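Prolyl oligopeptidase (Novosphingobium capsulatum, PDB 1YR2) probably hydrolyses oligopeptides after proline, and far less readily after alanine, as a serine endopeptidase of the S9A family. Local coordinates at residues P93-A96 / A97-R101; F261-P264 / E265-K268; W505-A508 / G509-T512; Q710-L713 / A714-G718. All blocks are in the same frame, centred on the assembly; numbering follows the deposited sequence.

Contact 1 of 4, residues P93-A96 / A97-R101; sequences PERA and ALEKR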
loop_
_atom_site.group_PDB
_atom_site.type_symbol
_atom_site.label_atom_id
_atom_site.label_comp_id
_atom_site.label_asym_id
_atom_site.label_seq_id
_atom_site.Cartn_x
_atom_site.Cartn_y
_atom_site.Cartn_z
ATOM N N PRO A 93 11.492 -25.304 17.412
ATOM C CA PRO A 93 10.799 -26.328 16.644
ATOM C C PRO A 93 9.579 -25.791 15.862
ATOM O O PRO A 93 9.126 -26.526 15.004
ATOM C CB PRO A 93 10.423 -27.357 17.709
ATOM C CG PRO A 93 10.204 -26.555 18.925
ATOM C CD PRO A 93 11.212 -25.429 18.854
ATOM N N GLU A 94 9.102 -24.562 16.106
ATOM C CA GLU A 94 7.955 -24.031 15.355
ATOM C C GLU A 94 8.375 -23.569 13.936
ATOM O O GLU A 94 7.531 -23.434 13.059
ATOM C CB GLU A 94 7.280 -22.859 16.104
ATOM C CG GLU A 94 6.789 -23.119 17.531
ATOM C CD GLU A 94 7.873 -23.048 18.608
ATOM O OE1 GLU A 94 9.060 -22.760 18.297
ATOM O OE2 GLU A 94 7.543 -23.354 19.778
ATOM N N ARG A 95 9.677 -23.386 13.701
ATOM C CA ARG A 95 10.160 -22.691 12.520
ATOM C C ARG A 95 9.829 -23.382 11.208
ATOM O O ARG A 95 9.404 -22.731 10.240
ATOM C CB ARG A 95 11.659 -22.466 12.571
ATOM C CG ARG A 95 12.087 -21.499 11.524
ATOM C CD ARG A 95 13.538 -21.313 11.391
ATOM N NE ARG A 95 13.855 -20.338 10.336
ATOM C CZ ARG A 95 13.999 -20.623 9.044
ATOM N NH1 ARG A 95 13.781 -21.849 8.603
ATOM N NH2 ARG A 95 14.317 -19.655 8.188
ATOM N N ALA A 96 10.030 -24.689 11.186
ATOM C CA ALA A 96 9.826 -25.503 9.992
ATOM C C ALA A 96 8.454 -25.335 9.385
ATOM O O ALA A 96 8.319 -25.152 8.177
ATOM C CB ALA A 96 10.037 -26.975 10.348
ATOM N N ALA A 97 7.434 -25.406 10.235
ATOM C CA ALA A 97 6.057 -25.379 9.804
ATOM C C ALA A 97 5.704 -23.982 9.313
ATOM O O ALA A 97 4.948 -23.816 8.348
ATOM C CB ALA A 97 5.149 -25.751 10.951
ATOM N N LEU A 98 6.274 -22.973 9.952
ATOM C CA LEU A 98 6.002 -21.585 9.533
ATOM C C LEU A 98 6.662 -21.258 8.211
ATOM O O LEU A 98 6.041 -20.606 7.370
ATOM C CB LEU A 98 6.437 -20.587 10.585
ATOM C CG LEU A 98 5.607 -20.644 11.873
ATOM C CD1 LEU A 98 6.442 -20.102 13.072
ATOM C CD2 LEU A 98 4.277 -19.912 11.803
ATOM N N GLU A 99 7.922 -21.667 8.041
ATOM C CA GLU A 99 8.655 -21.451 6.783
ATOM C C GLU A 99 7.931 -22.128 5.613
ATOM O O GLU A 99 7.874 -21.580 4.537
ATOM C CB GLU A 99 10.080 -21.967 6.821
ATOM C CG GLU A 99 10.862 -21.654 5.548
ATOM C CD GLU A 99 12.308 -22.169 5.548
ATOM O OE1 GLU A 99 12.531 -23.410 5.487
ATOM O OE2 GLU A 99 13.244 -21.323 5.587
ATOM N N LYS A 100 7.423 -23.331 5.858
ATOM C CA LYS A 100 6.721 -24.096 4.837
ATOM C C LYS A 100 5.397 -23.388 4.463
ATOM O O LYS A 100 5.058 -23.332 3.282
ATOM C CB LYS A 100 6.432 -25.494 5.343
ATOM C CG LYS A 100 5.717 -26.421 4.375
ATOM C CD LYS A 100 5.475 -27.790 5.036
ATOM C CE LYS A 100 4.268 -28.515 4.420
ATOM N NZ LYS A 100 4.630 -29.222 3.171
ATOM N N ARG A 101 4.649 -22.922 5.455
ATOM C CA ARG A 101 3.410 -22.218 5.169
ATOM C C ARG A 101 3.693 -20.963 4.338
ATOM O O ARG A 101 3.012 -20.724 3.325
ATOM C CB ARG A 101 2.653 -21.839 6.437
ATOM C CG ARG A 101 1.234 -21.356 6.173
ATOM C CD ARG A 101 0.347 -22.475 5.709
ATOM N NE ARG A 101 -0.862 -22.033 5.049
ATOM C CZ ARG A 101 -0.995 -21.865 3.725
ATOM N NH1 ARG A 101 0.053 -21.927 2.883
ATOM N NH2 ARG A 101 -2.165 -21.504 3.254
HETATM O O HOH W 1 7.482 -26.768 12.884
#

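Contact 2 of 4, residues F261-P264 / E265-K268; sequences FATP and ELPK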
loop_
_atom_site.group_PDB
_atom_site.type_symbol
_atom_site.label_atom_id
_atom_site.label_comp_id
_atom_site.label_asym_id
_atom_site.label_seq_id
_atom_site.Cartn_x
_atom_site.Cartn_y
_atom_site.Cartn_z
ATOM N N PHE A 261 -2.414 20.082 -28.571
ATOM C CA PHE A 261 -2.289 21.019 -27.453
ATOM C C PHE A 261 -0.856 21.194 -26.981
ATOM O O PHE A 261 -0.113 20.216 -26.843
ATOM C CB PHE A 261 -3.116 20.556 -26.253
ATOM C CG PHE A 261 -3.321 21.621 -25.209
ATOM C CD1 PHE A 261 -4.029 22.779 -25.508
ATOM C CD2 PHE A 261 -2.771 21.489 -23.930
ATOM C CE1 PHE A 261 -4.182 23.748 -24.596
ATOM C CE2 PHE A 261 -2.965 22.479 -22.990
ATOM C CZ PHE A 261 -3.651 23.588 -23.312
ATOM N N ALA A 262 -0.521 22.451 -26.721
ATOM C CA ALA A 262 0.736 22.849 -26.122
ATOM C C ALA A 262 0.542 24.123 -25.308
ATOM O O ALA A 262 -0.413 24.867 -25.558
ATOM C CB ALA A 262 1.780 23.079 -27.194
ATOM N N THR A 263 1.462 24.381 -24.368
ATOM C CA THR A 263 1.525 25.666 -23.647
ATOM C C THR A 263 2.894 26.303 -23.839
ATOM O O THR A 263 3.773 26.139 -23.007
ATOM C CB THR A 263 1.252 25.520 -22.133
ATOM O OG1 THR A 263 2.035 24.455 -21.566
ATOM C CG2 THR A 263 -0.196 25.159 -21.893
ATOM N N PRO A 264 3.053 27.057 -24.916
ATOM C CA PRO A 264 4.374 27.593 -25.286
ATOM C C PRO A 264 4.952 28.728 -24.384
ATOM O O PRO A 264 6.098 29.144 -24.608
ATOM C CB PRO A 264 4.155 28.076 -26.724
ATOM C CG PRO A 264 2.709 28.395 -26.834
ATOM C CD PRO A 264 1.989 27.442 -25.884
ATOM N N GLU A 265 4.192 29.231 -23.428
ATOM C CA GLU A 265 4.693 30.154 -22.438
ATOM C C GLU A 265 4.932 29.464 -21.079
ATOM O O GLU A 265 5.454 30.080 -20.135
ATOM C CB GLU A 265 3.719 31.328 -22.354
ATOM C CG GLU A 265 3.593 32.055 -23.712
ATOM C CD GLU A 265 2.897 33.403 -23.622
ATOM O OE1 GLU A 265 3.220 34.189 -22.713
ATOM O OE2 GLU A 265 2.046 33.700 -24.478
ATOM N N LEU A 266 4.622 28.175 -21.017
ATOM C CA LEU A 266 4.727 27.373 -19.785
ATOM C C LEU A 266 5.496 26.082 -20.058
ATOM O O LEU A 266 4.903 24.995 -20.167
ATOM C CB LEU A 266 3.338 27.043 -19.277
ATOM C CG LEU A 266 2.499 28.254 -18.869
ATOM C CD1 LEU A 266 1.055 27.824 -18.588
ATOM C CD2 LEU A 266 3.110 28.940 -17.610
ATOM N N PRO A 267 6.817 26.179 -20.146
ATOM C CA PRO A 267 7.625 25.039 -20.576
ATOM C C PRO A 267 7.666 23.854 -19.636
ATOM O O PRO A 267 7.933 22.762 -20.123
ATOM C CB PRO A 267 9.026 25.629 -20.713
ATOM C CG PRO A 267 9.050 26.806 -19.771
ATOM C CD PRO A 267 7.640 27.358 -19.823
ATOM N N LYS A 268 7.473 24.066 -18.338
ATOM C CA LYS A 268 7.521 22.982 -17.354
ATOM C C LYS A 268 6.174 22.273 -17.167
ATOM O O LYS A 268 6.072 21.261 -16.481
ATOM C CB LYS A 268 8.007 23.506 -16.015
ATOM C CG LYS A 268 9.320 24.207 -16.078
ATOM C CD LYS A 268 9.886 24.532 -14.714
ATOM C CE LYS A 268 11.271 25.105 -14.857
ATOM N NZ LYS A 268 12.242 24.448 -13.916
#

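Contact 3 of 4, residues W505-A508 / G509-T512; sequences WFSA and GFMT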
loop_
_atom_site.group_PDB
_atom_site.type_symbol
_atom_site.label_atom_id
_atom_site.label_comp_id
_atom_site.label_asym_id
_atom_site.label_seq_id
_atom_site.Cartn_x
_atom_site.Cartn_y
_atom_site.Cartn_z
ATOM N N TRP A 505 -4.616 -4.603 3.764
ATOM C CA TRP A 505 -3.878 -5.114 2.625
ATOM C C TRP A 505 -3.536 -6.577 2.901
ATOM O O TRP A 505 -3.629 -7.024 4.041
ATOM C CB TRP A 505 -2.621 -4.286 2.371
ATOM C CG TRP A 505 -1.421 -4.597 3.211
ATOM C CD1 TRP A 505 -0.335 -5.325 2.833
ATOM C CD2 TRP A 505 -1.177 -4.186 4.557
ATOM N NE1 TRP A 505 0.565 -5.418 3.876
ATOM C CE2 TRP A 505 0.060 -4.723 4.946
ATOM C CE3 TRP A 505 -1.904 -3.442 5.491
ATOM C CZ2 TRP A 505 0.608 -4.508 6.201
ATOM C CZ3 TRP A 505 -1.349 -3.212 6.754
ATOM C CH2 TRP A 505 -0.102 -3.755 7.092
ATOM N N PHE A 506 -3.093 -7.271 1.880
ATOM C CA PHE A 506 -2.724 -8.670 2.036
ATOM C C PHE A 506 -1.236 -8.789 2.256
ATOM O O PHE A 506 -0.449 -8.403 1.394
ATOM C CB PHE A 506 -3.177 -9.552 0.830
ATOM C CG PHE A 506 -2.764 -10.977 1.002
ATOM C CD1 PHE A 506 -3.433 -11.769 1.865
ATOM C CD2 PHE A 506 -1.630 -11.471 0.375
ATOM C CE1 PHE A 506 -3.025 -13.100 2.131
ATOM C CE2 PHE A 506 -1.208 -12.788 0.604
ATOM C CZ PHE A 506 -1.914 -13.598 1.492
ATOM N N SER A 507 -0.852 -9.341 3.406
ATOM C CA SER A 507 0.513 -9.631 3.766
ATOM C C SER A 507 0.659 -11.142 3.886
ATOM O O SER A 507 -0.010 -11.751 4.727
ATOM C CB SER A 507 0.812 -9.031 5.163
ATOM O OG SER A 507 2.025 -9.519 5.680
ATOM N N ALA A 508 1.541 -11.713 3.096
ATOM C CA ALA A 508 1.836 -13.134 3.185
ATOM C C ALA A 508 2.414 -13.504 4.569
ATOM O O ALA A 508 2.115 -14.565 5.115
ATOM C CB ALA A 508 2.780 -13.547 2.075
ATOM N N GLY A 509 3.259 -12.647 5.136
ATOM C CA GLY A 509 3.747 -12.856 6.486
ATOM C C GLY A 509 2.657 -12.899 7.541
ATOM O O GLY A 509 2.578 -13.853 8.307
ATOM N N PHE A 510 1.747 -11.954 7.514
ATOM C CA PHE A 510 0.658 -11.954 8.514
ATOM C C PHE A 510 -0.257 -13.150 8.300
ATOM O O PHE A 510 -0.707 -13.771 9.276
ATOM C CB PHE A 510 -0.124 -10.669 8.556
ATOM C CG PHE A 510 0.704 -9.474 9.020
ATOM C CD1 PHE A 510 1.776 -9.640 9.918
ATOM C CD2 PHE A 510 0.431 -8.228 8.545
ATOM C CE1 PHE A 510 2.585 -8.537 10.290
ATOM C CE2 PHE A 510 1.203 -7.117 8.948
ATOM C CZ PHE A 510 2.277 -7.278 9.795
ATOM N N MET A 511 -0.467 -13.517 7.054
ATOM C CA MET A 511 -1.326 -14.668 6.735
ATOM C C MET A 511 -0.759 -15.982 7.254
ATOM O O MET A 511 -1.508 -16.902 7.612
ATOM C CB MET A 511 -1.543 -14.748 5.242
ATOM C CG MET A 511 -2.611 -15.739 4.796
ATOM S SD MET A 511 -4.272 -15.184 5.348
ATOM C CE MET A 511 -4.845 -16.704 5.681
ATOM N N THR A 512 0.561 -16.083 7.261
ATOM C CA THR A 512 1.248 -17.257 7.785
ATOM C C THR A 512 0.863 -17.443 9.264
ATOM O O THR A 512 0.590 -18.569 9.710
ATOM C CB THR A 512 2.798 -17.083 7.635
ATOM O OG1 THR A 512 3.150 -16.981 6.253
ATOM C CG2 THR A 512 3.593 -18.312 8.198
HETATM O O HOH W 2 4.570 -10.407 3.921
#

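Contact 4 of 4, residues Q710-L713 / A714-G718; sequences QAFL and AHFTG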
loop_
_atom_site.group_PDB
_atom_site.type_symbol
_atom_site.label_atom_id
_atom_site.label_comp_id
_atom_site.label_asym_id
_atom_site.label_seq_id
_atom_site.Cartn_x
_atom_site.Cartn_y
_atom_site.Cartn_z
ATOM N N GLN A 710 8.633 -15.163 13.377
ATOM C CA GLN A 710 7.400 -15.760 13.835
ATOM C C GLN A 710 7.604 -17.000 14.711
ATOM O O GLN A 710 6.825 -17.265 15.612
ATOM C CB GLN A 710 6.445 -15.998 12.677
ATOM C CG GLN A 710 5.860 -14.697 12.153
ATOM C CD GLN A 710 4.770 -14.888 11.111
ATOM O OE1 GLN A 710 4.295 -16.032 10.883
ATOM N NE2 GLN A 710 4.328 -13.787 10.513
ATOM N N ALA A 711 8.618 -17.789 14.434
ATOM C CA ALA A 711 8.937 -18.922 15.311
ATOM C C ALA A 711 9.282 -18.417 16.719
ATOM O O ALA A 711 8.850 -19.011 17.712
ATOM C CB ALA A 711 10.115 -19.692 14.742
ATOM N N PHE A 712 10.072 -17.346 16.797
ATOM C CA PHE A 712 10.436 -16.722 18.094
ATOM C C PHE A 712 9.172 -16.234 18.803
ATOM O O PHE A 712 8.889 -16.582 19.951
ATOM C CB PHE A 712 11.425 -15.594 17.836
ATOM C CG PHE A 712 11.988 -14.946 19.061
ATOM C CD1 PHE A 712 11.386 -13.823 19.594
ATOM C CD2 PHE A 712 13.174 -15.373 19.591
ATOM C CE1 PHE A 712 11.969 -13.199 20.700
ATOM C CE2 PHE A 712 13.771 -14.746 20.697
ATOM C CZ PHE A 712 13.174 -13.680 21.242
ATOM N N LEU A 713 8.384 -15.429 18.127
ATOM C CA LEU A 713 7.129 -14.936 18.724
ATOM C C LEU A 713 6.168 -16.081 19.106
ATOM O O LEU A 713 5.506 -16.020 20.154
ATOM C CB LEU A 713 6.414 -13.954 17.783
ATOM C CG LEU A 713 7.236 -12.733 17.349
ATOM C CD1 LEU A 713 6.395 -11.798 16.440
ATOM C CD2 LEU A 713 7.768 -11.956 18.567
ATOM N N ALA A 714 6.039 -17.090 18.250
ATOM C CA ALA A 714 5.202 -18.261 18.571
ATOM C C ALA A 714 5.667 -19.007 19.807
ATOM O O ALA A 714 4.875 -19.420 20.616
ATOM C CB ALA A 714 5.192 -19.252 17.406
ATOM N N HIS A 715 6.964 -19.213 19.900
ATOM C CA HIS A 715 7.560 -19.959 21.018
ATOM C C HIS A 715 7.198 -19.275 22.342
ATOM O O HIS A 715 6.710 -19.916 23.268
ATOM C CB HIS A 715 9.063 -20.007 20.841
ATOM C CG HIS A 715 9.756 -20.842 21.867
ATOM N ND1 HIS A 715 9.627 -22.214 21.909
ATOM C CD2 HIS A 715 10.565 -20.504 22.899
ATOM C CE1 HIS A 715 10.339 -22.691 22.920
ATOM N NE2 HIS A 715 10.926 -21.678 23.532
ATOM N N PHE A 716 7.308 -17.939 22.366
ATOM C CA PHE A 716 7.126 -17.188 23.600
ATOM C C PHE A 716 5.662 -16.795 23.878
ATOM O O PHE A 716 5.355 -16.339 24.983
ATOM C CB PHE A 716 8.094 -15.997 23.631
ATOM C CG PHE A 716 9.477 -16.425 23.919
ATOM C CD1 PHE A 716 9.809 -16.869 25.203
ATOM C CD2 PHE A 716 10.441 -16.493 22.915
ATOM C CE1 PHE A 716 11.088 -17.393 25.470
ATOM C CE2 PHE A 716 11.719 -16.978 23.186
ATOM C CZ PHE A 716 12.042 -17.430 24.457
ATOM N N THR A 717 4.756 -16.996 22.916
ATOM C CA THR A 717 3.345 -16.814 23.178
ATOM C C THR A 717 2.547 -18.107 23.310
ATOM O O THR A 717 1.328 -18.055 23.504
ATOM C CB THR A 717 2.664 -15.960 22.102
ATOM O OG1 THR A 717 2.831 -16.547 20.806
ATOM C CG2 THR A 717 3.238 -14.557 22.024
ATOM N N GLY A 718 3.186 -19.250 23.150
ATOM C CA GLY A 718 2.469 -20.515 23.269
ATOM C C GLY A 718 1.714 -20.937 22.018
ATOM O O GLY A 718 0.813 -21.763 22.100
#

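Contact 1 of 4, residues P93-A96 / A97-R101
The guanidinium of Arg95 takes the carboxylate of Glu99 at its edge, near its own plane; the two flat groups stand 82° apart, and a single oxygen, OE2, serves both terminal nitrogens. OE2 of Glu99 lies 3.1 Å from NH1 of Arg95 and 3.3 Å from its NH2, two weak, bent hydrogen bonds within a salt bridge. The Arg95 chain leaves the backbone with CG opposite N (chi1 -167°) and stays extended to NE, which carries its end toward Glu99, one turn further on. Its strongest polar partner lies elsewhere, since NE forms a salt bridge with Asp708 of helix 699-717. With an alanine in place of Arg95, Asp708 would probably be left without its cationic mate and the Glu99 carboxylate freer to turn. This i to i+4 pair belongs to the opening part of helix 95-105, where Glu99 N reaches Arg95 O at 2.9 Å in a nearly straight bond (170°) and Lys100 N reaches Ala96 O at 3.1 Å. The bond from Leu98 N to Glu94 O is weak, at 3.4 Å. A water bridges the backbone, donating to Pro93 O at 2.7 Å and accepting from Ala97 N at 3.0 Å.

Contact 2 of 4, residues F261-P264 / E265-K268
Thr263 and Leu266 meet across a type I beta turn, close to their backbones: CB of Thr263 is 3.9 Å from CB of Leu266. The first torsion of Thr263 (chi1 49°) sets OG1 between the backbone N and the carbonyl carbon, which turns the hydroxyl into the mouth of the turn. There OG1 stands 3.7 Å from CB of Leu266 and 3.2 Å from Leu266 O. The same hydroxyl is hydrogen-bonded to NE2 of His271, a residue of strand 270-275. The backbone bond closing the turn runs from Leu266 N to Thr263 O at 3.0 Å (155°), with the donor well above the carbonyl plane, 53° out of it. This turn lies between strand 258-261, outermost in one four-stranded antiparallel sheet, and strand 270-275, which begins the next, so it forms part of a blade-to-blade connection in the seven-bladed propeller. Pro264 and Glu265 occupy its two corners. The Glu265 chain starts alongside the peptide, with CG 3.7 Å from C of Pro264, then extends beyond CG and carries its carboxylate away from the turn. After the turn, the backbone of Pro267 is hydrogen-bonded to that of Asn242.

Contact 3 of 4, residues W505-A508 / G509-T512
Ser507 caps the N-terminus of helix 508-514 in the hydrolase domain, meeting Phe510 three residues on in a classical N-cap arrangement. The evidence is a nearly straight bond from Phe510 N to OG of Ser507, 3.1 Å long with an angle of 169°. The first torsion of Ser507 (chi1 168°) puts OG opposite the backbone N and turns it forward to the first turn of the helix, where it also lies over one face of the Phe510 ring. CZ2 of Trp505 comes to the edge of the Phe510 ring, near its plane, 3.8 Å from CE2, the side chains crossing at a slant. Phe506 and Met511, like Trp505 and Phe510, are five residues apart. CG of Met511 sits at the edge of the Phe506 ring, 3.8 Å from CE1, and SD makes a Met-aromatic contact, also at the edge, 79° off the ring normal. One turn in, Ala508 O accepts twice from Thr512, from OG1 at 2.9 Å and from N at 3.1 Å, on opposite faces of the carbonyl plane. Thr512 also packs on Leu98 of helix 95-105. The N-H groups of Gly509, Phe510 and Met511 each have an acceptor: a water 2.9 Å from Gly509 N that also bonds Ser507 OG, then OG itself, and Ser507 O, 3.0 Å from Met511 N. One serine and one water thus replace acceptors that a preceding turn would supply.

Contact 4 of 4, residues Q710-L713 / A714-G718
Thr717 reaches back one turn to Leu713, whose carbonyl oxygen takes two hydrogen bonds from it: one from OG1 at 2.8 Å and a weak one from N at 3.0 Å. A chi1 of 58° tucks the hydroxyl in toward its own backbone, within reach of Leu713 O. Preceding turns of helix 699-717 use regular i to i+4 bonds, Ala714 N to Gln710 O at 2.8 Å, His715 N to Ala711 O at 2.9 Å and Phe716 N to Phe712 O at 3.2 Å. Two polar side chains find partners elsewhere in the chain, NE2 of Gln710 at Gly509 O of helix 508-514 and ND1 of His715 at OE2 of Glu94. Beside this ladder the Phe716 ring turns its edge to the face of Phe712, the centroids 5.2 Å apart and the planes at 56°, with CD2 of Phe716 over the centre of the Phe712 ring. That CD2 also lies 3.3 Å from Phe712 O. CD2 of His715 in turn lies over one face of Phe716, displaced toward the rim. Gly718, with a positive phi of 82°, follows the helix in a Schellman motif, defined by two bonds back into the last turn. A valine in place of Thr717 would probably leave Leu713 O dependent on the weak backbone bond, loosening the last turn. The chemistry implies that a side-chain hydroxyl supplies the stronger bond to this carbonyl where the backbone is leaving the helical path.

In the fold
Contacts 1, 3 and 4 form one neighbourhood, while contact 2 stands apart, its centre about 47 to 60 Å from the centres of the other three. Contact 4 is buried, contact 3 partly buried, and contacts 1 and 2 lie at the surface. Helices 95-105, 508-514 and 699-717 meet directly: polar bonds join contact 4 to contacts 1 and 3, and Leu98 packs on Ala711. Chemistry follows place: contact 1 relies on charge at the surface, contact 3 on a capping hydroxyl flanked by aromatic rings, contact 4 on a ring pair and a threonine-carbonyl bond. Contact 2 instead closes a propeller turn with one backbone bond.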